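Local coordinates for protein dihydropteroate synthase (Mycobacterium smegmatis, PDB 6OMZ) that probably catalyses the condensation of para-aminobenzoate with 6-hydroxymethyl-7,8-dihydropterin diphosphate to give 7,8-dihydropteroate, the immediate precursor of folate derivatives, at residues H118-V123 with P130-V135. The protein carries 1 engineered substitution. Numbering follows the deposited sequence.
Sequences HIVNDV and PGMAGV. With PMM (pterin-6-yl-methyl-monophosphate), chain D.
Met-132 of helix 132-139 meets Val-120 and Asp-122 of strand 119-122 within the beta-alpha-beta unit of the TIM barrel that strand 143-146 completes. Three buried side chains carry the contact, a small one that buries 126 Å², both sides summed. The apolar part is a tip-to-tip approach: CG1 of Val-120 lies 4.1 Å from SD of Met-132. The methionine side chain leaves its helix with CG anti to the backbone N (chi1 -170°) and then bends at both later torsions, so that sulfur and methyl fold against the strand. Ala-109 of helix 106-114 touches both Val-120 and Met-132, and Trp-143 of the neighbouring strand packs on Met-132.

The second approach sets a carboxylate against aliphatic carbon. OD2 of Asp-122 is 3.6 Å from CG of Met-132, with CE of the same methionine at 3.9 Å. These are van der Waals contacts; the acid's hydrogen bonds go instead to the loop after the strand, OD1 pairing with OG of Ser-124 and OD2 with N of Gly-126, two bonds that hold the carboxylate in its position beside the methionine.

Asn-121 and Val-123 belong to the ligand pocket. CG1 of Val-123 lies 3.3 Å from N8 of the pterin, a van der Waals contact. The carboxamide of Asn-121 forms a two-bond pairing with pterin-6-yl-methyl-monophosphate: its ND2 donates to ligand N1 (3.1 Å, 160°), while OD1 receives a nearly straight bond from ligand N2, 2.9 Å long with an N-H...O angle of 174°.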
ATOM      1  N   HIS A 118       8.498 -10.738   3.866  1.00 14.82           N
ATOM      2  CA  HIS A 118       8.651 -10.484   5.297  1.00 14.44           C
ATOM      3  C   HIS A 118       7.572  -9.591   5.887  1.00 12.23           C
ATOM      4  O   HIS A 118       7.619  -9.311   7.089  1.00 20.09           O
ATOM      5  CB  HIS A 118      10.023  -9.862   5.591  1.00 17.71           C
ATOM      6  CG  HIS A 118      11.146 -10.852   5.584  1.00 30.85           C
ATOM      7  ND1 HIS A 118      12.470 -10.476   5.494  1.00 35.63           N
ATOM      8  CD2 HIS A 118      11.145 -12.205   5.664  1.00 35.52           C
ATOM      9  CE1 HIS A 118      13.235 -11.554   5.514  1.00 38.35           C
ATOM     10  NE2 HIS A 118      12.455 -12.616   5.615  1.00 37.95           N
ATOM     11  N   ILE A 119       6.627  -9.111   5.077  1.00 13.13           N
ATOM     12  CA  ILE A 119       5.507  -8.290   5.521  1.00 11.70           C
ATOM     13  C   ILE A 119       4.287  -8.734   4.723  1.00 12.23           C
ATOM     14  O   ILE A 119       4.406  -9.076   3.547  1.00 13.19           O
ATOM     15  CB  ILE A 119       5.780  -6.784   5.266  1.00 11.59           C
ATOM     16  CG1 ILE A 119       7.025  -6.283   6.010  1.00 14.92           C
ATOM     17  CG2 ILE A 119       4.558  -5.915   5.604  1.00 11.54           C
ATOM     18  CD1 ILE A 119       7.468  -4.924   5.472  1.00 16.83           C
ATOM     19  N   VAL A 120       3.107  -8.709   5.343  1.00  9.84           N
ATOM     20  CA  VAL A 120       1.847  -8.989   4.652  1.00 11.08           C
ATOM     21  C   VAL A 120       1.049  -7.695   4.577  1.00 12.14           C
ATOM     22  O   VAL A 120       0.812  -7.051   5.606  1.00 11.10           O
ATOM     23  CB  VAL A 120       1.026 -10.083   5.359  1.00 12.46           C
ATOM     24  CG1 VAL A 120      -0.329 -10.273   4.638  1.00 17.14           C
ATOM     25  CG2 VAL A 120       1.798 -11.385   5.385  1.00 11.37           C
ATOM     26  N   ASN A 121       0.639  -7.320   3.366  1.00 14.75           N
ATOM     27  CA  ASN A 121      -0.099  -6.086   3.111  1.00 13.03           C
ATOM     28  C   ASN A 121      -1.519  -6.455   2.676  1.00 11.68           C
ATOM     29  O   ASN A 121      -1.732  -6.874   1.537  1.00 13.26           O
ATOM     30  CB  ASN A 121       0.605  -5.259   2.033  1.00  9.76           C
ATOM     31  CG  ASN A 121      -0.167  -4.007   1.676  1.00 18.34           C
ATOM     32  OD1 ASN A 121      -0.910  -3.484   2.502  1.00 14.99           O
ATOM     33  ND2 ASN A 121       0.002  -3.523   0.442  1.00 13.57           N
ATOM     34  N   ASP A 122      -2.492  -6.272   3.572  1.00 12.62           N
ATOM     35  CA  ASP A 122      -3.860  -6.772   3.381  1.00 12.40           C
ATOM     36  C   ASP A 122      -4.821  -5.602   3.188  1.00 16.69           C
ATOM     37  O   ASP A 122      -5.200  -4.941   4.159  1.00 10.75           O
ATOM     38  CB  ASP A 122      -4.241  -7.618   4.588  1.00 12.33           C
ATOM     39  CG  ASP A 122      -5.601  -8.285   4.460  1.00 14.88           C
ATOM     40  OD1 ASP A 122      -6.349  -8.054   3.476  1.00 12.25           O
ATOM     41  OD2 ASP A 122      -5.909  -9.062   5.382  1.00 19.82           O
ATOM     42  N   VAL A 123      -5.241  -5.358   1.939  1.00 12.76           N
ATOM     43  CA  VAL A 123      -6.146  -4.233   1.694  1.00 12.70           C
ATOM     44  C   VAL A 123      -7.511  -4.449   2.340  1.00 14.34           C
ATOM     45  O   VAL A 123      -8.280  -3.491   2.479  1.00 14.50           O
ATOM     46  CB  VAL A 123      -6.293  -3.923   0.180  1.00 16.76           C
ATOM     47  CG1 VAL A 123      -4.916  -3.589  -0.447  1.00 15.48           C
ATOM     48  CG2 VAL A 123      -6.992  -5.057  -0.571  1.00 18.45           C
ATOM     49  N   PRO A 130     -10.930 -15.020   7.123  1.00 19.71           N
ATOM     50  CA  PRO A 130     -10.842 -15.252   8.576  1.00 30.75           C
ATOM     51  C   PRO A 130      -9.592 -16.009   8.995  1.00 31.46           C
ATOM     52  O   PRO A 130      -9.281 -16.049  10.196  1.00 27.89           O
ATOM     53  CB  PRO A 130     -12.117 -16.054   8.888  1.00 24.93           C
ATOM     54  CG  PRO A 130     -12.458 -16.725   7.608  1.00 33.87           C
ATOM     55  CD  PRO A 130     -12.065 -15.749   6.522  1.00 22.35           C
ATOM     56  N   GLY A 131      -8.868 -16.605   8.051  1.00 25.61           N
ATOM     57  CA  GLY A 131      -7.618 -17.272   8.347  1.00 23.11           C
ATOM     58  C   GLY A 131      -6.389 -16.387   8.334  1.00 17.89           C
ATOM     59  O   GLY A 131      -5.306 -16.860   8.702  1.00 19.26           O
ATOM     60  N   MET A 132      -6.519 -15.121   7.913  1.00 14.34           N
ATOM     61  CA  MET A 132      -5.341 -14.266   7.794  1.00 16.62           C
ATOM     62  C   MET A 132      -4.708 -13.998   9.153  1.00 15.90           C
ATOM     63  O   MET A 132      -3.480 -14.070   9.290  1.00 17.36           O
ATOM     64  CB  MET A 132      -5.703 -12.949   7.110  1.00 19.99           C
ATOM     65  CG  MET A 132      -4.486 -12.086   6.733  1.00 14.82           C
ATOM     66  SD  MET A 132      -3.427 -12.850   5.478  1.00 18.95           S
ATOM     67  CE  MET A 132      -4.255 -12.336   3.966  1.00 15.82           C
ATOM     68  N   ALA A 133      -5.520 -13.695  10.173  1.00 17.48           N
ATOM     69  CA  ALA A 133      -4.946 -13.401  11.485  1.00 15.05           C
ATOM     70  C   ALA A 133      -4.103 -14.570  11.990  1.00 21.46           C
ATOM     71  O   ALA A 133      -3.012 -14.368  12.538  1.00 17.22           O
ATOM     72  CB  ALA A 133      -6.051 -13.051  12.487  1.00 15.40           C
ATOM     73  N   GLY A 134      -4.584 -15.801  11.797  1.00 18.59           N
ATOM     74  CA  GLY A 134      -3.837 -16.958  12.263  1.00 23.38           C
ATOM     75  C   GLY A 134      -2.528 -17.144  11.516  1.00 23.64           C
ATOM     76  O   GLY A 134      -1.520 -17.551  12.101  1.00 18.89           O
ATOM     77  N   VAL A 135      -2.525 -16.853  10.215  1.00 15.47           N
ATOM     78  CA  VAL A 135      -1.281 -16.907   9.448  1.00 17.58           C
ATOM     79  C   VAL A 135      -0.263 -15.928  10.028  1.00 16.54           C
ATOM     80  O   VAL A 135       0.896 -16.281  10.284  1.00 15.90           O
ATOM     81  CB  VAL A 135      -1.555 -16.621   7.958  1.00 16.54           C
ATOM     82  CG1 VAL A 135      -0.250 -16.385   7.211  1.00 14.09           C
ATOM     83  CG2 VAL A 135      -2.324 -17.766   7.323  1.00 21.74           C
TER
HETATM   84  N5  PMM D 303      -3.611   0.615  -2.899  1.00 14.18           N
HETATM   85  C6  PMM D 303      -3.680  -0.398  -3.784  1.00 14.78           C
HETATM   86  C7  PMM D 303      -3.183  -1.650  -3.465  1.00 15.40           C
HETATM   87  N8  PMM D 303      -2.638  -1.970  -2.286  1.00 13.64           N
HETATM   88  N1  PMM D 303      -2.090  -1.321  -0.183  1.00 12.58           N
HETATM   89  C2  PMM D 303      -2.054  -0.393   0.769  1.00 13.20           C
HETATM   90  N2  PMM D 303      -1.610  -0.713   1.988  1.00 13.00           N
HETATM   91  N3  PMM D 303      -2.479   0.891   0.576  1.00 12.60           N
HETATM   92  C4  PMM D 303      -3.004   1.381  -0.601  1.00 12.74           C
HETATM   93  O4  PMM D 303      -3.342   2.556  -0.701  1.00 13.87           O
HETATM   94  C4A PMM D 303      -3.086   0.380  -1.685  1.00 13.31           C
HETATM   95  C8A PMM D 303      -2.604  -0.958  -1.408  1.00 10.53           C
HETATM   96  C9  PMM D 303      -4.416  -0.130  -5.065  1.00 16.08           C
HETATM   97  O10 PMM D 303      -3.649   0.789  -5.886  1.00 23.78           O
HETATM   98  PA  PMM D 303      -2.570   0.415  -7.050  1.00 19.05           P
HETATM   99  O1P PMM D 303      -2.044   1.721  -7.522  1.00 21.55           O
HETATM  100  O2P PMM D 303      -1.466  -0.456  -6.447  1.00 16.53           O
HETATM  101  O3P PMM D 303      -3.290  -0.365  -8.142  1.00 20.79           O